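O-succinylbenzoate synthase (Synechococcus elongatus, PDB 2OZT) catalyses the metal-dependent dehydration of 2-succinyl-6-hydroxy-2,4-cyclohexadiene-1-carboxylate to 2-succinylbenzoate on the route to phylloquinone. Local coordinates at residues P85-T93 and K245-D253; E264-S272 and W290-V300. All coordinates share one frame; numbering follows the deposited sequence.

Contact 1: P85-T93 and K245-D253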
loop_
_atom_site.group_PDB
_atom_site.type_symbol
_atom_site.label_atom_id
_atom_site.label_comp_id
_atom_site.label_asym_id
_atom_site.label_seq_id
_atom_site.Cartn_x
_atom_site.Cartn_y
_atom_site.Cartn_z
ATOM N N PRO A 85 1.052 -11.604 -8.464
ATOM C CA PRO A 85 0.885 -10.189 -8.851
ATOM C C PRO A 85 2.071 -9.293 -8.541
ATOM O O PRO A 85 2.333 -8.358 -9.305
ATOM C CB PRO A 85 -0.346 -9.735 -8.062
ATOM C CG PRO A 85 -0.456 -10.718 -6.915
ATOM C CD PRO A 85 0.072 -12.048 -7.461
ATOM N N ALA A 86 2.807 -9.546 -7.456
ATOM C CA ALA A 86 4.035 -8.753 -7.235
ATOM C C ALA A 86 5.073 -8.978 -8.356
ATOM O O ALA A 86 5.760 -8.036 -8.740
ATOM C CB ALA A 86 4.624 -9.025 -5.818
ATOM N N ALA A 87 5.164 -10.226 -8.827
ATOM C CA ALA A 87 6.040 -10.493 -9.988
ATOM C C ALA A 87 5.554 -9.754 -11.231
ATOM O O ALA A 87 6.389 -9.183 -11.956
ATOM C CB ALA A 87 6.124 -11.995 -10.241
ATOM N N GLN A 88 4.244 -9.759 -11.488
ATOM C CA GLN A 88 3.680 -8.964 -12.583
ATOM C C GLN A 88 4.079 -7.490 -12.448
ATOM O O GLN A 88 4.501 -6.844 -13.425
ATOM C CB GLN A 88 2.166 -9.084 -12.670
ATOM C CG GLN A 88 1.605 -10.491 -12.927
ATOM C CD GLN A 88 0.071 -10.479 -12.914
ATOM O OE1 GLN A 88 -0.572 -10.048 -11.932
ATOM N NE2 GLN A 88 -0.522 -11.006 -13.983
ATOM N N PHE A 89 3.958 -6.923 -11.255
ATOM C CA PHE A 89 4.350 -5.526 -11.046
ATOM C C PHE A 89 5.830 -5.336 -11.317
ATOM O O PHE A 89 6.244 -4.397 -12.036
ATOM C CB PHE A 89 4.044 -5.110 -9.588
ATOM C CG PHE A 89 4.717 -3.834 -9.157
ATOM C CD1 PHE A 89 4.141 -2.599 -9.388
ATOM C CD2 PHE A 89 5.976 -3.856 -8.530
ATOM C CE1 PHE A 89 4.729 -1.423 -8.958
ATOM C CE2 PHE A 89 6.594 -2.668 -8.113
ATOM C CZ PHE A 89 5.977 -1.444 -8.322
ATOM N N GLY A 90 6.649 -6.237 -10.771
ATOM C CA GLY A 90 8.095 -6.055 -10.951
ATOM C C GLY A 90 8.545 -6.105 -12.403
ATOM O O GLY A 90 9.309 -5.218 -12.833
ATOM N N PHE A 91 8.058 -7.111 -13.127
ATOM C CA PHE A 91 8.472 -7.211 -14.533
ATOM C C PHE A 91 7.888 -6.083 -15.360
ATOM O O PHE A 91 8.587 -5.541 -16.201
ATOM C CB PHE A 91 8.107 -8.559 -15.087
ATOM C CG PHE A 91 9.114 -9.631 -14.734
ATOM C CD1 PHE A 91 10.317 -9.718 -15.483
ATOM C CD2 PHE A 91 8.923 -10.474 -13.623
ATOM C CE1 PHE A 91 11.276 -10.699 -15.177
ATOM C CE2 PHE A 91 9.878 -11.428 -13.287
ATOM C CZ PHE A 91 11.041 -11.538 -14.074
ATOM N N ALA A 92 6.640 -5.717 -15.143
ATOM C CA ALA A 92 6.023 -4.661 -15.951
ATOM C C ALA A 92 6.713 -3.331 -15.745
ATOM O O ALA A 92 7.041 -2.600 -16.706
ATOM C CB ALA A 92 4.525 -4.561 -15.649
ATOM N N THR A 93 7.004 -2.986 -14.498
ATOM C CA THR A 93 7.688 -1.725 -14.194
ATOM C C THR A 93 9.153 -1.721 -14.675
ATOM O O THR A 93 9.654 -0.694 -15.140
ATOM C CB THR A 93 7.531 -1.318 -12.690
ATOM O OG1 THR A 93 8.074 -2.343 -11.861
ATOM C CG2 THR A 93 6.028 -1.076 -12.294
ATOM N N LYS A 245 -2.129 -1.355 -2.698
ATOM C CA LYS A 245 -0.675 -1.526 -2.560
ATOM C C LYS A 245 -0.129 -1.903 -3.917
ATOM O O LYS A 245 -0.138 -3.061 -4.317
ATOM C CB LYS A 245 -0.317 -2.641 -1.566
ATOM C CG LYS A 245 -0.561 -2.264 -0.084
ATOM C CD LYS A 245 -2.054 -2.112 0.354
ATOM C CE LYS A 245 -2.882 -3.382 0.168
ATOM N NZ LYS A 245 -4.331 -3.074 0.644
ATOM N N THR A 246 0.298 -0.872 -4.643
ATOM C CA THR A 246 0.651 -1.066 -6.049
ATOM C C THR A 246 1.724 -2.151 -6.236
ATOM O O THR A 246 1.665 -2.907 -7.219
ATOM C CB THR A 246 1.057 0.254 -6.629
ATOM O OG1 THR A 246 -0.023 1.185 -6.517
ATOM C CG2 THR A 246 1.417 0.174 -8.123
ATOM N N ALA A 247 2.674 -2.230 -5.314
ATOM C CA ALA A 247 3.747 -3.215 -5.472
ATOM C C ALA A 247 3.246 -4.646 -5.369
ATOM O O ALA A 247 3.934 -5.591 -5.802
ATOM C CB ALA A 247 4.842 -2.954 -4.430
ATOM N N LEU A 248 2.061 -4.829 -4.746
ATOM C CA LEU A 248 1.520 -6.183 -4.533
ATOM C C LEU A 248 0.391 -6.570 -5.483
ATOM O O LEU A 248 -0.087 -7.697 -5.462
ATOM C CB LEU A 248 0.940 -6.318 -3.109
ATOM C CG LEU A 248 1.837 -5.826 -1.988
ATOM C CD1 LEU A 248 1.111 -6.079 -0.616
ATOM C CD2 LEU A 248 3.220 -6.546 -2.060
ATOM N N PHE A 249 -0.036 -5.598 -6.298
ATOM C CA PHE A 249 -1.348 -5.642 -6.923
ATOM C C PHE A 249 -1.396 -6.381 -8.261
ATOM O O PHE A 249 -2.413 -7.026 -8.569
ATOM C CB PHE A 249 -1.786 -4.181 -7.086
ATOM C CG PHE A 249 -2.973 -3.957 -7.967
ATOM C CD1 PHE A 249 -4.279 -3.825 -7.428
ATOM C CD2 PHE A 249 -2.785 -3.791 -9.341
ATOM C CE1 PHE A 249 -5.375 -3.547 -8.283
ATOM C CE2 PHE A 249 -3.870 -3.563 -10.194
ATOM C CZ PHE A 249 -5.152 -3.426 -9.649
ATOM N N GLY A 250 -0.310 -6.360 -9.044
ATOM C CA GLY A 250 -0.355 -6.905 -10.394
ATOM C C GLY A 250 0.239 -5.937 -11.387
ATOM O O GLY A 250 0.941 -4.993 -11.014
ATOM N N ASP A 251 -0.049 -6.161 -12.672
ATOM C CA ASP A 251 0.382 -5.209 -13.701
ATOM C C ASP A 251 -0.337 -3.875 -13.419
ATOM O O ASP A 251 -1.545 -3.871 -13.330
ATOM C CB ASP A 251 -0.062 -5.774 -15.060
ATOM C CG ASP A 251 0.499 -5.003 -16.251
ATOM O OD1 ASP A 251 0.704 -3.785 -16.194
ATOM O OD2 ASP A 251 0.764 -5.659 -17.289
ATOM N N PRO A 252 0.394 -2.759 -13.328
ATOM C CA PRO A 252 -0.308 -1.447 -13.121
ATOM C C PRO A 252 -1.412 -1.201 -14.163
ATOM O O PRO A 252 -2.424 -0.547 -13.869
ATOM C CB PRO A 252 0.809 -0.417 -13.289
ATOM C CG PRO A 252 2.082 -1.172 -12.882
ATOM C CD PRO A 252 1.862 -2.597 -13.388
ATOM N N ASP A 253 -1.231 -1.735 -15.366
ATOM C CA ASP A 253 -2.251 -1.539 -16.419
ATOM C C ASP A 253 -3.585 -2.113 -16.004
ATOM O O ASP A 253 -4.646 -1.651 -16.452
ATOM C CB ASP A 253 -1.822 -2.150 -17.752
ATOM C CG ASP A 253 -0.802 -1.319 -18.486
ATOM O OD1 ASP A 253 -0.553 -0.150 -18.118
ATOM O OD2 ASP A 253 -0.229 -1.865 -19.473
HETATM O O HOH W 1 -2.343 -7.822 -13.352
HETATM O O HOH W 2 -3.061 -9.028 -10.566
#

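Contact 2: E264-S272 and W290-V300. With PO4 (phosphate ion), chain B.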
loop_
_atom_site.group_PDB
_atom_site.type_symbol
_atom_site.label_atom_id
_atom_site.label_comp_id
_atom_site.label_asym_id
_atom_site.label_seq_id
_atom_site.Cartn_x
_atom_site.Cartn_y
_atom_site.Cartn_z
ATOM N N GLU A 264 -13.868 3.791 -9.009
ATOM C CA GLU A 264 -13.808 5.263 -8.944
ATOM C C GLU A 264 -12.452 5.782 -8.461
ATOM O O GLU A 264 -12.012 5.416 -7.364
ATOM C CB GLU A 264 -14.859 5.769 -7.962
ATOM C CG GLU A 264 -16.291 5.483 -8.393
ATOM C CD GLU A 264 -16.711 6.323 -9.572
ATOM O OE1 GLU A 264 -16.085 7.382 -9.830
ATOM O OE2 GLU A 264 -17.683 5.926 -10.253
ATOM N N PRO A 265 -11.784 6.642 -9.259
ATOM C CA PRO A 265 -10.492 7.182 -8.812
ATOM C C PRO A 265 -10.550 7.835 -7.443
ATOM O O PRO A 265 -9.623 7.726 -6.647
ATOM C CB PRO A 265 -10.137 8.232 -9.908
ATOM C CG PRO A 265 -10.907 7.773 -11.119
ATOM C CD PRO A 265 -12.156 7.097 -10.619
ATOM N N GLN A 266 -11.641 8.541 -7.127
ATOM C CA GLN A 266 -11.766 9.222 -5.834
ATOM C C GLN A 266 -11.847 8.263 -4.655
ATOM O O GLN A 266 -11.637 8.686 -3.538
ATOM C CB GLN A 266 -12.992 10.151 -5.899
ATOM C CG GLN A 266 -13.205 11.096 -4.670
ATOM C CD GLN A 266 -13.847 10.441 -3.481
ATOM O OE1 GLN A 266 -14.594 9.445 -3.611
ATOM N NE2 GLN A 266 -13.558 10.980 -2.279
ATOM N N ARG A 267 -12.144 6.993 -4.911
ATOM C CA ARG A 267 -12.212 6.024 -3.819
ATOM C C ARG A 267 -10.886 5.292 -3.558
ATOM O O ARG A 267 -10.830 4.398 -2.729
ATOM C CB ARG A 267 -13.342 5.021 -4.095
ATOM C CG ARG A 267 -14.761 5.631 -3.899
ATOM C CD ARG A 267 -14.937 6.168 -2.518
ATOM N NE ARG A 267 -16.343 6.152 -2.136
ATOM C CZ ARG A 267 -17.047 7.215 -1.747
ATOM N NH1 ARG A 267 -16.482 8.414 -1.647
ATOM N NH2 ARG A 267 -18.330 7.070 -1.433
ATOM N N LEU A 268 -9.818 5.645 -4.287
ATOM C CA LEU A 268 -8.484 5.013 -4.089
ATOM C C LEU A 268 -7.597 5.778 -3.114
ATOM O O LEU A 268 -7.517 7.016 -3.149
ATOM C CB LEU A 268 -7.726 4.905 -5.426
ATOM C CG LEU A 268 -8.467 4.157 -6.526
ATOM C CD1 LEU A 268 -7.514 3.967 -7.679
ATOM C CD2 LEU A 268 -9.030 2.798 -6.060
ATOM N N VAL A 269 -6.871 4.993 -2.322
ATOM C CA VAL A 269 -5.780 5.513 -1.495
ATOM C C VAL A 269 -4.581 4.607 -1.781
ATOM O O VAL A 269 -4.672 3.387 -1.648
ATOM C CB VAL A 269 -6.141 5.430 0.005
ATOM C CG1 VAL A 269 -4.930 5.820 0.868
ATOM C CG2 VAL A 269 -7.308 6.397 0.296
ATOM N N PHE A 270 -3.470 5.204 -2.219
ATOM C CA PHE A 270 -2.313 4.391 -2.506
ATOM C C PHE A 270 -1.370 4.291 -1.317
ATOM O O PHE A 270 -1.031 5.302 -0.726
ATOM C CB PHE A 270 -1.561 5.029 -3.690
ATOM C CG PHE A 270 -2.321 4.982 -4.984
ATOM C CD1 PHE A 270 -2.165 3.906 -5.826
ATOM C CD2 PHE A 270 -3.149 6.030 -5.375
ATOM C CE1 PHE A 270 -2.895 3.825 -7.046
ATOM C CE2 PHE A 270 -3.893 5.966 -6.558
ATOM C CZ PHE A 270 -3.716 4.877 -7.404
ATOM N N SER A 271 -0.960 3.062 -0.993
ATOM C CA SER A 271 -0.145 2.829 0.192
ATOM C C SER A 271 1.016 1.919 -0.006
ATOM O O SER A 271 1.164 1.257 -1.061
ATOM C CB SER A 271 -1.034 2.295 1.323
ATOM O OG SER A 271 -1.311 0.941 1.139
ATOM N N SER A 272 1.891 1.959 0.997
ATOM C CA SER A 272 3.138 1.193 0.966
ATOM C C SER A 272 3.021 -0.218 1.489
ATOM O O SER A 272 2.302 -0.489 2.449
ATOM C CB SER A 272 4.191 1.916 1.803
ATOM O OG SER A 272 5.408 1.168 1.828
ATOM N N TRP A 290 -1.910 8.497 -12.552
ATOM C CA TRP A 290 -3.128 8.343 -11.783
ATOM C C TRP A 290 -3.525 9.574 -10.967
ATOM O O TRP A 290 -4.716 9.756 -10.699
ATOM C CB TRP A 290 -3.009 7.124 -10.847
ATOM C CG TRP A 290 -2.907 5.814 -11.612
ATOM C CD1 TRP A 290 -3.566 5.476 -12.767
ATOM C CD2 TRP A 290 -2.141 4.651 -11.229
ATOM N NE1 TRP A 290 -3.246 4.169 -13.126
ATOM C CE2 TRP A 290 -2.387 3.652 -12.185
ATOM C CE3 TRP A 290 -1.314 4.351 -10.139
ATOM C CZ2 TRP A 290 -1.793 2.384 -12.112
ATOM C CZ3 TRP A 290 -0.754 3.074 -10.046
ATOM C CH2 TRP A 290 -0.972 2.118 -11.058
ATOM N N GLN A 291 -2.558 10.412 -10.601
ATOM C CA GLN A 291 -2.815 11.698 -9.917
ATOM C C GLN A 291 -3.685 11.580 -8.672
ATOM O O GLN A 291 -4.866 11.948 -8.665
ATOM C CB GLN A 291 -3.438 12.701 -10.888
ATOM C CG GLN A 291 -2.493 12.954 -12.059
ATOM C CD GLN A 291 -1.716 14.205 -11.923
ATOM O OE1 GLN A 291 -2.220 15.207 -11.430
ATOM N NE2 GLN A 291 -0.453 14.172 -12.352
ATOM N N PRO A 292 -3.096 11.037 -7.613
ATOM C CA PRO A 292 -3.885 10.701 -6.422
ATOM C C PRO A 292 -4.550 11.927 -5.785
ATOM O O PRO A 292 -4.009 13.034 -5.821
ATOM C CB PRO A 292 -2.833 10.078 -5.467
ATOM C CG PRO A 292 -1.510 10.610 -5.960
ATOM C CD PRO A 292 -1.677 10.734 -7.461
ATOM N N CYS A 293 -5.704 11.693 -5.167
ATOM C CA CYS A 293 -6.452 12.759 -4.512
ATOM C C CYS A 293 -6.602 12.579 -3.015
ATOM O O CYS A 293 -7.390 13.283 -2.356
ATOM C CB CYS A 293 -7.855 12.893 -5.129
ATOM S SG CYS A 293 -8.855 11.443 -4.975
ATOM N N HIS A 294 -5.875 11.612 -2.465
ATOM C CA HIS A 294 -5.818 11.411 -1.010
ATOM C C HIS A 294 -4.394 11.199 -0.583
ATOM O O HIS A 294 -3.568 10.673 -1.369
ATOM C CB HIS A 294 -6.642 10.188 -0.613
ATOM C CG HIS A 294 -8.083 10.310 -1.003
ATOM N ND1 HIS A 294 -8.905 11.292 -0.487
ATOM C CD2 HIS A 294 -8.845 9.584 -1.871
ATOM C CE1 HIS A 294 -10.120 11.164 -1.010
ATOM N NE2 HIS A 294 -10.108 10.153 -1.864
ATOM N N ALA A 295 -4.084 11.590 0.651
ATOM C CA ALA A 295 -2.732 11.456 1.198
ATOM C C ALA A 295 -2.292 10.008 1.082
ATOM O O ALA A 295 -3.058 9.083 1.377
ATOM C CB ALA A 295 -2.741 11.843 2.696
ATOM N N LEU A 296 -1.047 9.821 0.651
ATOM C CA LEU A 296 -0.520 8.481 0.413
ATOM C C LEU A 296 -0.129 7.761 1.678
ATOM O O LEU A 296 0.415 8.389 2.630
ATOM C CB LEU A 296 0.774 8.538 -0.442
ATOM C CG LEU A 296 0.733 9.288 -1.771
ATOM C CD1 LEU A 296 2.103 9.211 -2.448
ATOM C CD2 LEU A 296 -0.383 8.692 -2.688
ATOM N N GLY A 297 -0.349 6.449 1.692
ATOM C CA GLY A 297 0.038 5.661 2.875
ATOM C C GLY A 297 1.499 5.257 2.791
ATOM O O GLY A 297 1.823 4.060 2.892
ATOM N N PHE A 298 2.377 6.254 2.640
ATOM C CA PHE A 298 3.809 6.002 2.508
ATOM C C PHE A 298 4.606 6.604 3.650
ATOM O O PHE A 298 5.851 6.739 3.527
ATOM C CB PHE A 298 4.319 6.500 1.150
ATOM C CG PHE A 298 4.073 5.515 0.014
ATOM C CD1 PHE A 298 5.084 4.638 -0.390
ATOM C CD2 PHE A 298 2.835 5.433 -0.634
ATOM C CE1 PHE A 298 4.851 3.717 -1.426
ATOM C CE2 PHE A 298 2.620 4.530 -1.665
ATOM C CZ PHE A 298 3.633 3.675 -2.060
ATOM N N GLY A 299 3.915 6.850 4.768
ATOM C CA GLY A 299 4.548 7.442 5.986
ATOM C C GLY A 299 5.208 6.384 6.836
ATOM O O GLY A 299 4.984 6.328 8.044
ATOM N N VAL A 300 6.035 5.551 6.195
ATOM C CA VAL A 300 6.502 4.306 6.797
ATOM C C VAL A 300 8.019 4.312 7.031
ATOM O O VAL A 300 8.597 3.257 7.238
ATOM C CB VAL A 300 6.138 3.077 5.910
ATOM C CG1 VAL A 300 4.592 2.914 5.794
ATOM C CG2 VAL A 300 6.787 3.209 4.505
HETATM P P PO4 B . -7.088 12.975 2.215
HETATM O O1 PO4 B . -5.646 13.354 2.089
HETATM O O2 PO4 B . -7.122 11.486 2.190
HETATM O O3 PO4 B . -7.588 13.479 3.570
HETATM O O4 PO4 B . -8.131 13.456 1.222
HETATM O O HOH W 3 -5.931 8.682 -4.534
HETATM O O HOH W 4 -3.921 8.098 -2.568
HETATM O O HOH W 5 1.344 1.319 4.557
#

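Contact 1: P85-T93 and K245-D253
Pro85 presses its CB between two carbonyl oxygens of the short, weakly bonded helix that follows barrel strand 241-244, lying 3.3 Å from Leu248 O and almost as near Phe249 O. Helix 85-97 of the N-terminal domain here packs on the C-terminal barrel, the two-domain architecture of the enolase superfamily. Pro85 O in turn receives a CA-H...O contact from Gly250 CA at 3.2 Å. With phi at 131°, Gly250 holds a backbone shape in which a CB would run into the preceding carbonyl and crowd Gln88 OE1. Ala86 continues the close backbone packing, its CA 3.5 Å from Ala247 O, while Glu56 accepts from the backbone N of Ala86 and Ala87. Gln88 lays CB near Asp251 N, and its chain, extended beyond CG, brings Gln88 OE1 to 3.5 Å from Gly250 CA. This oxygen accepts from two waters: one is bound by Asp251 N, the other donates to Phe249 O, a polar link made through solvent. Phe89 buries the most surface of the helix residues. With CG anti to the backbone N (chi1 165°), its ring slides under Ala247, whose CA stands 3.7 Å from the ring centroid and almost on the normal, a CH-pi contact. Thr93 CG2 covers the opposite face toward the rim, Gly250 O lies at the edge, and Thr246 CG2 meets CE1 with the side chains crossing at about a right angle. Ala92 CB rests 4.0 Å from Pro252 CD and beside Asp251 OD1, the N-cap acceptor that takes Asp253 N from above the carboxylate plane. Thr93 OG1 bonds back to Phe89 O at 2.8 Å, on the face opposite the backbone donor. Thr93 CG2 is left to meet Pro252 CG at 4.0 Å.

Contact 2: E264-S272 and W290-V300
His294 spans from a backbone carbonyl to an anion: NE2 donates to Gln266 O at 2.7 Å, in the ring plane, while ND1 points almost straight (172°) at O4 of a phosphate probably from the crystallisation liquor. Its CG, anti to the carbonyl carbon (chi1 -59°), sets the ring between these two acceptors. Ala295 N binds phosphate O1, and Thr134 and Arg165 also hold the ion. Strand 268-270 is the seventh of the enolase-family barrel, and the loop after helix 277-290 runs along it where the barrel closes, Leu296 also bonding to Pro109. The backbones join in a single parallel bridge: Gly297 N gives to Phe270 O, and Ser272 N to Gly297 O at 2.8 Å. With an alanine at His294, Gln266 O is likely to lose its donor and the phosphate one of its holds. Waters 3 and 4 fill in between the backbones where direct bonds are absent, linking Leu268 O to Cys293 N and Phe270 N to His294 O. Phe270 and the six-membered ring of Trp290 lie near parallel (8°) but slid apart, Phe270 CE1 touching Trp290 CE3 at 3.5 Å. Ser272 CB sits over the Phe298 face, 3.9 Å from the centroid.

In the fold
Contact 1 is the more fully buried and joins the two domains, whereas contact 2 lies within the barrel and runs from buried strand residues out to exposed Gln266 and Cys293. The first relies on apolar packing, CA-H...O contacts and water; the second adds direct backbone bonds and an anion-binding histidine. Helix 277-290 unites them: Ile283 packs on Phe89 and Thr246, and Trp290, at its end, rests on Pro252. Thr246 OG1 also packs 3.5 Å from Phe270 CD1. Segment 245-253 begins at Lys245, the predicted proton acceptor, which salt-bridges the metal ligand Asp221 and packs its CD against Ser271 OG of contact 2; the packing of contact 1 lies farther along that segment.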